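Local structure of methyltransferase domain-containing protein (Serratia marcescens, 7CLF) at residues Arg170-Ile175 against Leu239-Trp244; Ile272-Pro277 against Arg331-Gly336; Leu29-Arg34 against Phe83-Glu88; Pro155-Phe160 against Ile179-Met184. The protein probably transfers a methyl group from S-adenosyl-L-methionine to an oxygen of its substrate, as a dimeric O-methyltransferase encoded by pigF. All blocks are in the same frame, centred on the assembly; numbering follows the deposited sequence.

Overall arrangement
Interactions 1, 2 and 4 meet in the cofactor-binding domain, with centres 11 to 14 Å apart. Interactions 1 and 2 share one sheet, in which strands 239-243 and 270-275 are neighbours. A probable hydrogen bond between His-241 NE2 and Ser-274 OG, 2.8 Å, ties them together, and both touch S-adenosyl-L-homocysteine. Interaction 4 lays two helices over this sheet. Its Phe-156 packs on Arg-331 of interaction 2, and its Leu-182 on His-241 of interaction 1. Interaction 3 lies apart, in the dimerisation domain. Its centre is about 36 Å from the centres of interactions 1 and 2 and about 26 Å from that of interaction 4.

Interaction 1 of 4, residues Arg170-Ile175 against Leu239-Trp244; sequences RAFLDI and LIHLGW. With SAH (S-adenosyl-L-homocysteine), chain D.
Strands 171-175 and 239-243 run parallel at the middle of the Rossmann-like sheet of this methyltransferase. Four backbone bonds join them, alternating from one strand to the other. Leu-239 N gives to Ala-171 O and Leu-173 N to Leu-239 O; His-241 N then gives to Leu-173 O and Ile-175 N to His-241 O. Phe-172, Asp-174, Leu-239 and His-241 share one face of the sheet. The Phe-172 ring lies alongside Leu-239, with CD1 3.6 Å from Leu-239 CG. Its edge also meets the CB of His-241, 3.5 Å from Phe-172 CE1.

Next to it, His-241 ND1 donates to Asp-174 OD1 at 2.9 Å, 162° at the hydrogen. The acceptor lies in the imidazole plane, yet the histidine comes to OD1 from above the carboxylate plane. Both side chains have CG anti to the backbone N (chi1 174° for His-241, -162° for Asp-174), which sets them side by side. Each also has an outer partner: Asp-174 OD2 bonds Ser-177 OG, and His-241 NE2 bonds Ser-274 OG. With both nitrogens engaged, the imidazole is held against rotation.

On the other face the contacts are aliphatic. Ile-175 CD1 meets Ile-240 CG2 at 3.7 Å, and Ile-175 CG2 meets Leu-242 CD1.

At the C-terminal ends the strands reach the cofactor, as is usual in this fold. The amino N of S-adenosyl-L-homocysteine donates to Gly-243 O at 2.8 Å. A water donates to Asp-174 OD1 and to Ile-175 O, and accepts from Gly-243 N at 2.7 Å.

Interaction 2 of 4, residues Ile272-Pro277 against Arg331-Gly336; sequences IASETP and RTLIVG. With SAH (S-adenosyl-L-homocysteine), chain D.
Strand 272-275 pairs with strand 332-336 in antiparallel fashion, their directions 160° apart. Ala-273 with Ile-334 and Glu-275 with Thr-332 are the hydrogen-bonded pairs, each closed by two N-H to O bonds. Ile-272 with Val-335 and Ser-274 with Leu-333 are the non-hydrogen-bonded pairs. Strand 332-337 runs antiparallel between 270-275 and 322-324, the reversed strand characteristic of the class I methyltransferase sheet.

On the face of Ile-272 and Ser-274, the branches of Ile-272 divide their contacts. Its CG2 meets Leu-333 CD1 at 3.7 Å, while its CG1 lies beside Val-335 CG2. Leu-333 CD2 presses on Ser-274 CB at 3.3 Å, a tight fit. Past the strand, the Pro-277 ring packs on Thr-332, with CG 3.3 Å from Thr-332 OG1.

Arg-331 carries the polar contact. Its chain is extended from CG to NE and brings the guanidinium to the ligand. NH1 gives to Ser-274 OG at 2.9 Å, with the oxygen in the guanidinium plane. NH1 and NH2 both give to the carboxylate O of S-adenosyl-L-homocysteine, each at 2.9 Å, and NH2 has a weak bond to OXT. Phe-156 and Trp-244 add cation-pi contacts to the same group.

Ser-274 OG, also bonded to His-241 NE2, is thus a second-shell anchor. It helps fix the arginine, whose positive charge would offset the negative charge of the ligand carboxylate.

Interaction 3 of 4, residues Leu29-Arg34 against Phe83-Glu88; sequences LFDQLR and FLLSDE
Asp-31 receives two hydrogen bonds from Ser-86, one on each carboxylate oxygen. Ser-86 N gives to Asp-31 OD1 at 2.7 Å, nearly straight, on the syn lone pair. Ser-86 OG gives to Asp-31 OD2 at 2.8 Å and comes from above the carboxylate plane. The two bonds fix the rotation of the carboxylate. Lys-28 NZ also bonds Ser-86 OG, which would bring a positive charge near the carboxylate.

A salt bridge lies nearer the solvent. Arg-34 NE reaches Asp-87 OD2 at 2.8 Å, again on a syn lone pair. The bond is bent to 130° and the oxygen is tilted out of the guanidinium plane. The two flat groups are turned 69° against each other. The arginine chain, extended from CG to NE with CG anti to the backbone N (chi1 -179°), spans the distance to the turn.

The apolar part is buried. Leu-84 lies over one face of the Phe-30 ring in a CH-pi contact, its CD1 3.9 Å from the ring centroid and close to the normal. Leu-84 CD2 meets Phe-30 CE2 at 3.6 Å. Leu-85 CD2 rests near Phe-30 O and Arg-34 CB.

The contact lies in the dimerisation domain, which belongs to the helix-turn-helix clan. It joins the short 3-10 segment 30-32 to the end of helix 81-84 and the type I turn Leu-85 to Glu-88. Phe-30 also packs on helices 15-26 and 51-63 of this domain, while Phe-83 touches Thr-4 of the second subunit.

Interaction 4 of 4, residues Pro155-Phe160 against Ile179-Met184; sequences PFIAGF and IGSLPM
This is a small, buried and mostly apolar helix-to-helix contact in the cofactor-binding domain. It joins helix 139-163 to the first turn of helix 181-189, which follows strand 171-175 and the Gly-rich loop of the Rossmann-like fold. The second helix starts after Gly-180.

Ile-157 and Leu-182 carry the contact. Ile-157 CG1 is anti to the carbonyl carbon (chi1 -71°), which sends CD1 to the start of the second helix. There Ile-157 CD1 lies 3.2 Å from Ser-181 OG and 3.7 Å from Leu-182 N. Further back, Ile-157 CG1 faces Leu-182 CG at 4.2 Å.

The two methyls of Leu-182 part toward different rings. Leu-182 CD1 approaches Phe-156 CE2 and Leu-182 CD2 approaches Phe-160 CD2, both at 4.3 Å and obliquely to the ring. These rings, one helical turn apart, also pack on Leu-333 of the sheet, and Phe-156 has a cation-pi contact with Arg-331.

The contacts of Leu-182 with the Ile-157, Phe-156 and Phe-160 side chains are loose. The two segments share no polar bond, and the side chains that meet are apolar and mostly buried. The pairing therefore rests on burial of hydrocarbon, with Leu-182 inserted between the two phenylalanines and the sheet residues Asp-174 and His-241.

Interaction 1 of 4, residues Arg170-Ile175 against Leu239-Trp244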
# COMPACT_ATOMS: atom_id res chain seq x y z
N ARG A 170 -10.15 -6.71 44.63
CA ARG A 170 -8.97 -7.16 45.36
C ARG A 170 -7.88 -7.68 44.43
O ARG A 170 -6.69 -7.48 44.70
CB ARG A 170 -9.37 -8.23 46.37
CG ARG A 170 -10.58 -9.04 45.94
CD ARG A 170 -10.70 -10.34 46.74
NE ARG A 170 -11.45 -11.37 46.02
CZ ARG A 170 -10.92 -12.23 45.16
NH1 ARG A 170 -9.61 -12.19 44.91
NH2 ARG A 170 -11.68 -13.13 44.55
N ALA A 171 -8.26 -8.33 43.33
CA ALA A 171 -7.29 -8.91 42.42
C ALA A 171 -7.77 -8.74 40.98
O ALA A 171 -8.96 -8.85 40.69
CB ALA A 171 -7.06 -10.40 42.73
N PHE A 172 -6.82 -8.46 40.09
CA PHE A 172 -7.12 -8.17 38.69
C PHE A 172 -6.22 -9.02 37.80
O PHE A 172 -5.00 -9.02 37.97
CB PHE A 172 -6.90 -6.68 38.39
CG PHE A 172 -6.89 -6.34 36.93
CD1 PHE A 172 -8.05 -6.43 36.18
CD2 PHE A 172 -5.73 -5.92 36.31
CE1 PHE A 172 -8.05 -6.09 34.82
CE2 PHE A 172 -5.72 -5.59 34.95
CZ PHE A 172 -6.88 -5.66 34.21
N LEU A 173 -6.82 -9.72 36.85
CA LEU A 173 -6.07 -10.49 35.87
C LEU A 173 -6.28 -9.88 34.49
O LEU A 173 -7.42 -9.67 34.06
CB LEU A 173 -6.51 -11.96 35.88
CG LEU A 173 -5.99 -12.93 34.82
CD1 LEU A 173 -4.52 -13.23 35.02
CD2 LEU A 173 -6.80 -14.23 34.86
N ASP A 174 -5.18 -9.61 33.78
CA ASP A 174 -5.23 -9.11 32.41
C ASP A 174 -4.87 -10.26 31.47
O ASP A 174 -3.69 -10.61 31.33
CB ASP A 174 -4.28 -7.93 32.22
CG ASP A 174 -4.61 -7.13 30.96
OD1 ASP A 174 -5.66 -7.40 30.36
OD2 ASP A 174 -3.83 -6.22 30.59
N ILE A 175 -5.87 -10.85 30.82
CA ILE A 175 -5.65 -11.96 29.90
C ILE A 175 -5.24 -11.39 28.56
O ILE A 175 -5.97 -10.58 27.98
CB ILE A 175 -6.90 -12.84 29.76
CG1 ILE A 175 -7.22 -13.58 31.07
CG2 ILE A 175 -6.70 -13.84 28.62
CD1 ILE A 175 -8.49 -14.45 30.98
N LEU A 239 -11.78 -9.18 39.13
CA LEU A 239 -11.86 -8.44 37.86
C LEU A 239 -10.92 -9.08 36.82
O LEU A 239 -9.74 -9.23 37.08
CB LEU A 239 -11.63 -6.94 37.99
CG LEU A 239 -11.61 -6.24 36.63
CD1 LEU A 239 -12.92 -6.44 35.92
CD2 LEU A 239 -11.27 -4.78 36.74
N ILE A 240 -11.47 -9.44 35.69
CA ILE A 240 -10.69 -9.99 34.59
C ILE A 240 -10.95 -9.13 33.37
O ILE A 240 -12.09 -8.73 33.13
CB ILE A 240 -11.05 -11.47 34.32
CG1 ILE A 240 -10.74 -12.32 35.56
CG2 ILE A 240 -10.29 -12.03 33.12
CD1 ILE A 240 -11.30 -13.70 35.48
N HIS A 241 -9.88 -8.81 32.64
CA HIS A 241 -9.95 -8.00 31.43
C HIS A 241 -9.35 -8.77 30.28
O HIS A 241 -8.43 -9.58 30.45
CB HIS A 241 -9.20 -6.65 31.61
CG HIS A 241 -9.10 -5.82 30.38
ND1 HIS A 241 -7.91 -5.63 29.71
CD2 HIS A 241 -10.02 -5.04 29.75
CE1 HIS A 241 -8.11 -4.79 28.70
NE2 HIS A 241 -9.38 -4.42 28.71
N LEU A 242 -9.88 -8.50 29.09
CA LEU A 242 -9.41 -9.07 27.83
C LEU A 242 -9.37 -7.92 26.83
O LEU A 242 -10.42 -7.47 26.37
CB LEU A 242 -10.33 -10.19 27.37
CG LEU A 242 -9.96 -10.92 26.09
CD1 LEU A 242 -8.72 -11.76 26.34
CD2 LEU A 242 -11.13 -11.78 25.65
N GLY A 243 -8.18 -7.43 26.50
CA GLY A 243 -8.09 -6.28 25.62
C GLY A 243 -7.60 -6.57 24.22
O GLY A 243 -6.49 -7.04 24.02
N TRP A 244 -8.42 -6.26 23.25
CA TRP A 244 -8.00 -6.38 21.83
C TRP A 244 -7.57 -7.80 21.45
O TRP A 244 -6.64 -7.92 20.72
CB TRP A 244 -6.95 -5.31 21.51
CG TRP A 244 -7.47 -4.37 20.48
CD1 TRP A 244 -8.77 -4.13 20.18
CD2 TRP A 244 -6.70 -3.59 19.56
NE1 TRP A 244 -8.86 -3.25 19.13
CE2 TRP A 244 -7.61 -2.90 18.73
CE3 TRP A 244 -5.33 -3.42 19.34
CZ2 TRP A 244 -7.18 -2.05 17.72
CZ3 TRP A 244 -4.92 -2.59 18.33
CH2 TRP A 244 -5.83 -1.91 17.54
N SAH D . -4.24 -6.49 25.58
CA SAH D . -3.28 -5.69 24.82
CB SAH D . -2.70 -6.48 23.63
CG SAH D . -3.64 -7.04 22.56
SD SAH D . -2.74 -8.03 21.31
C SAH D . -3.96 -4.41 24.35
O SAH D . -5.11 -4.14 24.71
OXT SAH D . -3.37 -3.62 23.61
C5' SAH D . -3.54 -9.59 21.78
C4' SAH D . -2.77 -10.39 22.84
O4' SAH D . -3.49 -11.58 23.14
C3' SAH D . -1.41 -10.82 22.33
O3' SAH D . -0.41 -10.35 23.18
C2' SAH D . -1.45 -12.33 22.35
O2' SAH D . -0.24 -12.91 22.79
C1' SAH D . -2.59 -12.64 23.29
N9 SAH D . -3.23 -13.92 22.95
C8 SAH D . -3.62 -14.37 21.72
N7 SAH D . -4.16 -15.60 21.85
C5 SAH D . -4.11 -15.96 23.15
C6 SAH D . -4.51 -17.10 23.83
N6 SAH D . -5.07 -18.10 23.16
N1 SAH D . -4.32 -17.18 25.19
C2 SAH D . -3.74 -16.13 25.87
N3 SAH D . -3.34 -14.99 25.19
C4 SAH D . -3.52 -14.91 23.86
O HOH W 1 -5.85 -7.98 27.70

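Interaction 2 of 4, residues Ile272-Pro277 against Arg331-Gly336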
# COMPACT_ATOMS: atom_id res chain seq x y z
N ILE A 272 -14.40 -7.74 31.80
CA ILE A 272 -14.46 -6.62 30.85
C ILE A 272 -13.65 -6.99 29.62
O ILE A 272 -12.46 -7.33 29.74
CB ILE A 272 -13.93 -5.30 31.45
CG1 ILE A 272 -14.74 -4.90 32.68
CG2 ILE A 272 -13.97 -4.16 30.39
CD1 ILE A 272 -14.22 -3.65 33.38
N ALA A 273 -14.28 -6.94 28.45
CA ALA A 273 -13.54 -7.01 27.21
C ALA A 273 -13.55 -5.63 26.55
O ALA A 273 -14.57 -4.92 26.59
CB ALA A 273 -14.12 -8.08 26.27
N SER A 274 -12.41 -5.23 25.99
CA SER A 274 -12.30 -3.95 25.30
C SER A 274 -11.91 -4.21 23.85
O SER A 274 -10.94 -4.92 23.57
CB SER A 274 -11.28 -3.02 25.98
OG SER A 274 -9.99 -3.57 26.08
N GLU A 275 -12.69 -3.63 22.94
CA GLU A 275 -12.50 -3.83 21.51
C GLU A 275 -12.73 -2.49 20.82
O GLU A 275 -13.12 -1.51 21.45
CB GLU A 275 -13.43 -4.92 20.98
CG GLU A 275 -13.15 -6.30 21.54
CD GLU A 275 -12.04 -7.01 20.78
OE1 GLU A 275 -12.11 -7.06 19.54
OE2 GLU A 275 -11.10 -7.51 21.41
N THR A 276 -12.48 -2.46 19.51
CA THR A 276 -12.78 -1.29 18.68
C THR A 276 -13.81 -1.74 17.66
O THR A 276 -13.46 -2.14 16.54
CB THR A 276 -11.54 -0.72 17.99
OG1 THR A 276 -10.91 -1.73 17.20
CG2 THR A 276 -10.56 -0.17 19.00
N PRO A 277 -15.09 -1.70 18.01
CA PRO A 277 -16.10 -2.37 17.20
C PRO A 277 -16.50 -1.56 15.97
O PRO A 277 -16.28 -0.35 15.88
CB PRO A 277 -17.29 -2.50 18.17
CG PRO A 277 -17.13 -1.34 19.09
CD PRO A 277 -15.66 -1.06 19.21
N ARG A 331 -11.99 2.82 22.83
CA ARG A 331 -12.53 1.48 22.79
C ARG A 331 -13.96 1.45 23.34
O ARG A 331 -14.41 2.37 24.02
CB ARG A 331 -11.66 0.51 23.59
CG ARG A 331 -10.22 0.41 23.07
CD ARG A 331 -9.49 -0.81 23.64
NE ARG A 331 -8.09 -0.87 23.24
CZ ARG A 331 -7.24 -1.78 23.71
NH1 ARG A 331 -7.66 -2.69 24.57
NH2 ARG A 331 -5.97 -1.77 23.31
N THR A 332 -14.66 0.37 23.01
CA THR A 332 -15.90 -0.01 23.66
C THR A 332 -15.60 -1.10 24.68
O THR A 332 -14.89 -2.06 24.36
CB THR A 332 -16.90 -0.51 22.61
OG1 THR A 332 -17.26 0.57 21.74
CG2 THR A 332 -18.15 -1.10 23.26
N LEU A 333 -16.10 -0.94 25.91
CA LEU A 333 -15.93 -1.93 26.97
C LEU A 333 -17.23 -2.72 27.13
O LEU A 333 -18.29 -2.12 27.40
CB LEU A 333 -15.57 -1.30 28.31
CG LEU A 333 -14.30 -0.49 28.52
CD1 LEU A 333 -13.93 -0.44 29.99
CD2 LEU A 333 -13.21 -1.10 27.76
N ILE A 334 -17.15 -4.03 27.01
CA ILE A 334 -18.28 -4.91 27.26
C ILE A 334 -18.03 -5.63 28.57
O ILE A 334 -16.94 -6.15 28.80
CB ILE A 334 -18.50 -5.92 26.11
CG1 ILE A 334 -18.55 -5.20 24.76
CG2 ILE A 334 -19.78 -6.70 26.33
CD1 ILE A 334 -17.30 -5.37 23.94
N VAL A 335 -19.04 -5.65 29.43
CA VAL A 335 -18.86 -6.08 30.81
C VAL A 335 -20.01 -7.00 31.21
O VAL A 335 -21.16 -6.79 30.80
CB VAL A 335 -18.75 -4.86 31.75
CG1 VAL A 335 -19.99 -4.03 31.67
CG2 VAL A 335 -18.48 -5.31 33.19
N GLY A 336 -19.68 -8.03 31.98
CA GLY A 336 -20.65 -8.95 32.54
C GLY A 336 -20.13 -9.50 33.85
O GLY A 336 -18.99 -9.25 34.24
N SAH D . -4.24 -6.49 25.58
CA SAH D . -3.28 -5.69 24.82
CB SAH D . -2.70 -6.48 23.63
CG SAH D . -3.64 -7.04 22.56
SD SAH D . -2.74 -8.03 21.31
C SAH D . -3.96 -4.41 24.35
O SAH D . -5.11 -4.14 24.71
OXT SAH D . -3.37 -3.62 23.61
C5' SAH D . -3.54 -9.59 21.78
C4' SAH D . -2.77 -10.39 22.84
O4' SAH D . -3.49 -11.58 23.14
C3' SAH D . -1.41 -10.82 22.33
O3' SAH D . -0.41 -10.35 23.18
C2' SAH D . -1.45 -12.33 22.35
O2' SAH D . -0.24 -12.91 22.79
C1' SAH D . -2.59 -12.64 23.29
N9 SAH D . -3.23 -13.92 22.95
C8 SAH D . -3.62 -14.37 21.72
N7 SAH D . -4.16 -15.60 21.85
C5 SAH D . -4.11 -15.96 23.15
C6 SAH D . -4.51 -17.10 23.83
N6 SAH D . -5.07 -18.10 23.16
N1 SAH D . -4.32 -17.18 25.19
C2 SAH D . -3.74 -16.13 25.87
N3 SAH D . -3.34 -14.99 25.19
C4 SAH D . -3.52 -14.91 23.86

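Interaction 3 of 4, residues Leu29-Arg34 against Phe83-Glu88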
# COMPACT_ATOMS: atom_id res chain seq x y z
N LEU A 29 17.13 5.60 7.78
CA LEU A 29 17.50 6.79 7.02
C LEU A 29 17.38 8.05 7.87
O LEU A 29 18.26 8.90 7.84
CB LEU A 29 16.62 6.89 5.78
CG LEU A 29 16.82 8.07 4.83
CD1 LEU A 29 16.51 7.62 3.43
CD2 LEU A 29 15.90 9.21 5.24
N PHE A 30 16.29 8.17 8.63
CA PHE A 30 16.03 9.40 9.37
C PHE A 30 17.05 9.64 10.47
O PHE A 30 17.29 10.80 10.85
CB PHE A 30 14.62 9.36 9.95
CG PHE A 30 13.56 9.17 8.91
CD1 PHE A 30 13.33 10.14 7.95
CD2 PHE A 30 12.81 8.01 8.89
CE1 PHE A 30 12.35 9.97 6.99
CE2 PHE A 30 11.83 7.81 7.92
CZ PHE A 30 11.60 8.80 6.97
N ASP A 31 17.67 8.59 11.00
CA ASP A 31 18.69 8.77 12.03
C ASP A 31 19.96 9.41 11.47
O ASP A 31 20.73 9.98 12.24
CB ASP A 31 19.00 7.44 12.71
CG ASP A 31 17.75 6.82 13.33
OD1 ASP A 31 17.33 7.25 14.41
OD2 ASP A 31 17.16 5.92 12.70
N GLN A 32 20.18 9.33 10.15
CA GLN A 32 21.26 10.09 9.54
C GLN A 32 21.06 11.60 9.66
O GLN A 32 21.98 12.36 9.34
CB GLN A 32 21.39 9.70 8.07
CG GLN A 32 21.93 8.30 7.86
CD GLN A 32 23.40 8.19 8.24
OE1 GLN A 32 24.12 9.20 8.28
NE2 GLN A 32 23.84 6.98 8.53
N LEU A 33 19.90 12.04 10.12
CA LEU A 33 19.57 13.45 10.23
C LEU A 33 19.25 13.84 11.67
O LEU A 33 18.69 14.92 11.91
CB LEU A 33 18.40 13.79 9.30
CG LEU A 33 18.64 13.59 7.80
CD1 LEU A 33 17.33 13.78 7.03
CD2 LEU A 33 19.72 14.55 7.29
N ARG A 34 19.59 12.98 12.64
CA ARG A 34 19.35 13.25 14.05
C ARG A 34 20.10 14.48 14.54
O ARG A 34 19.57 15.27 15.33
CB ARG A 34 19.78 12.03 14.86
CG ARG A 34 19.58 12.14 16.35
CD ARG A 34 20.18 10.91 17.02
NE ARG A 34 19.99 10.92 18.47
CZ ARG A 34 20.90 11.35 19.34
NH1 ARG A 34 22.07 11.81 18.91
NH2 ARG A 34 20.64 11.32 20.65
N PHE A 83 8.54 10.37 15.95
CA PHE A 83 8.15 9.08 15.38
C PHE A 83 9.05 8.58 14.27
O PHE A 83 8.86 7.45 13.81
CB PHE A 83 6.68 9.10 14.87
CG PHE A 83 6.37 10.24 13.90
CD1 PHE A 83 6.55 10.08 12.54
CD2 PHE A 83 5.87 11.44 14.36
CE1 PHE A 83 6.26 11.12 11.64
CE2 PHE A 83 5.58 12.48 13.49
CZ PHE A 83 5.77 12.32 12.13
N LEU A 84 10.04 9.35 13.83
CA LEU A 84 10.93 8.87 12.78
C LEU A 84 12.32 8.46 13.27
O LEU A 84 13.04 7.80 12.52
CB LEU A 84 11.09 9.93 11.67
CG LEU A 84 9.80 10.19 10.88
CD1 LEU A 84 10.03 11.26 9.83
CD2 LEU A 84 9.27 8.89 10.25
N LEU A 85 12.70 8.82 14.50
CA LEU A 85 14.03 8.52 15.01
C LEU A 85 14.00 7.24 15.83
O LEU A 85 13.10 7.04 16.65
CB LEU A 85 14.58 9.66 15.88
CG LEU A 85 14.96 10.93 15.13
CD1 LEU A 85 15.28 12.04 16.13
CD2 LEU A 85 16.11 10.66 14.19
N SER A 86 15.02 6.41 15.63
CA SER A 86 15.10 5.10 16.26
C SER A 86 15.04 5.18 17.78
O SER A 86 14.39 4.36 18.42
CB SER A 86 16.39 4.40 15.84
OG SER A 86 16.28 3.98 14.50
N ASP A 87 15.73 6.16 18.37
CA ASP A 87 15.83 6.23 19.82
C ASP A 87 14.62 6.89 20.49
O ASP A 87 14.66 7.11 21.70
CB ASP A 87 17.10 6.97 20.24
CG ASP A 87 17.29 8.29 19.47
OD1 ASP A 87 16.29 8.99 19.21
OD2 ASP A 87 18.45 8.64 19.14
N GLU A 88 13.51 7.21 19.72
CA GLU A 88 12.43 8.00 20.30
C GLU A 88 11.30 7.11 20.78
O GLU A 88 11.12 5.99 20.28
CB GLU A 88 11.88 9.01 19.28
CG GLU A 88 12.77 10.22 19.06
CD GLU A 88 12.73 11.21 20.22
OE1 GLU A 88 11.63 11.44 20.77
OE2 GLU A 88 13.80 11.74 20.58

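Interaction 4 of 4, residues Pro155-Phe160 against Ile179-Met184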
# COMPACT_ATOMS: atom_id res chain seq x y z
N PRO A 155 -3.59 5.80 24.94
CA PRO A 155 -4.77 6.60 25.29
C PRO A 155 -5.92 5.81 25.90
O PRO A 155 -6.55 6.30 26.85
CB PRO A 155 -5.17 7.23 23.94
CG PRO A 155 -3.90 7.27 23.17
CD PRO A 155 -3.26 5.96 23.50
N PHE A 156 -6.22 4.61 25.39
CA PHE A 156 -7.20 3.75 26.05
C PHE A 156 -6.84 3.54 27.52
O PHE A 156 -7.67 3.73 28.42
CB PHE A 156 -7.28 2.40 25.34
CG PHE A 156 -7.87 1.30 26.19
CD1 PHE A 156 -9.20 1.33 26.58
CD2 PHE A 156 -7.09 0.23 26.59
CE1 PHE A 156 -9.73 0.33 27.36
CE2 PHE A 156 -7.62 -0.78 27.38
CZ PHE A 156 -8.94 -0.73 27.77
N ILE A 157 -5.60 3.11 27.78
CA ILE A 157 -5.18 2.78 29.15
C ILE A 157 -5.36 3.99 30.06
O ILE A 157 -5.93 3.90 31.15
CB ILE A 157 -3.73 2.27 29.15
CG1 ILE A 157 -3.69 0.87 28.53
CG2 ILE A 157 -3.14 2.28 30.57
CD1 ILE A 157 -2.30 0.43 28.13
N ALA A 158 -4.89 5.16 29.60
CA ALA A 158 -5.01 6.36 30.41
C ALA A 158 -6.47 6.65 30.73
O ALA A 158 -6.80 6.98 31.88
CB ALA A 158 -4.37 7.55 29.68
N GLY A 159 -7.36 6.48 29.75
CA GLY A 159 -8.77 6.73 30.01
C GLY A 159 -9.36 5.71 30.97
O GLY A 159 -10.05 6.07 31.92
N PHE A 160 -9.10 4.42 30.71
CA PHE A 160 -9.60 3.35 31.56
C PHE A 160 -9.22 3.58 33.02
O PHE A 160 -10.06 3.50 33.92
CB PHE A 160 -9.06 2.01 31.07
CG PHE A 160 -9.80 0.79 31.59
CD1 PHE A 160 -11.00 0.90 32.27
CD2 PHE A 160 -9.27 -0.48 31.37
CE1 PHE A 160 -11.67 -0.24 32.73
CE2 PHE A 160 -9.93 -1.62 31.82
CZ PHE A 160 -11.13 -1.50 32.50
N ILE A 179 2.07 -6.16 26.26
CA ILE A 179 3.23 -5.51 26.85
C ILE A 179 3.00 -5.14 28.30
O ILE A 179 3.93 -4.65 28.96
CB ILE A 179 3.65 -4.28 26.02
CG1 ILE A 179 5.12 -3.94 26.27
CG2 ILE A 179 2.71 -3.11 26.30
CD1 ILE A 179 5.75 -3.11 25.18
N GLY A 180 1.79 -5.36 28.82
CA GLY A 180 1.55 -5.21 30.24
C GLY A 180 1.40 -3.79 30.71
O GLY A 180 1.48 -3.54 31.92
N SER A 181 1.18 -2.84 29.80
CA SER A 181 1.13 -1.45 30.21
C SER A 181 -0.15 -1.12 30.96
O SER A 181 -0.19 -0.12 31.68
CB SER A 181 1.30 -0.55 28.99
OG SER A 181 0.49 -1.02 27.93
N LEU A 182 -1.20 -1.94 30.81
CA LEU A 182 -2.39 -1.75 31.63
C LEU A 182 -2.13 -2.11 33.09
O LEU A 182 -2.34 -1.26 33.97
CB LEU A 182 -3.56 -2.56 31.06
CG LEU A 182 -4.99 -2.07 31.20
CD1 LEU A 182 -5.94 -3.11 30.56
CD2 LEU A 182 -5.35 -1.72 32.62
N PRO A 183 -1.74 -3.35 33.43
CA PRO A 183 -1.41 -3.63 34.84
C PRO A 183 -0.38 -2.66 35.40
O PRO A 183 -0.48 -2.30 36.58
CB PRO A 183 -0.87 -5.07 34.80
CG PRO A 183 -1.49 -5.68 33.59
CD PRO A 183 -1.61 -4.56 32.59
N MET A 184 0.58 -2.22 34.58
CA MET A 184 1.58 -1.27 35.06
C MET A 184 0.93 0.04 35.48
O MET A 184 1.23 0.58 36.55
CB MET A 184 2.64 -1.01 33.98
CG MET A 184 3.76 -2.04 33.95
SD MET A 184 5.13 -1.56 32.88
CE MET A 184 4.50 -1.98 31.27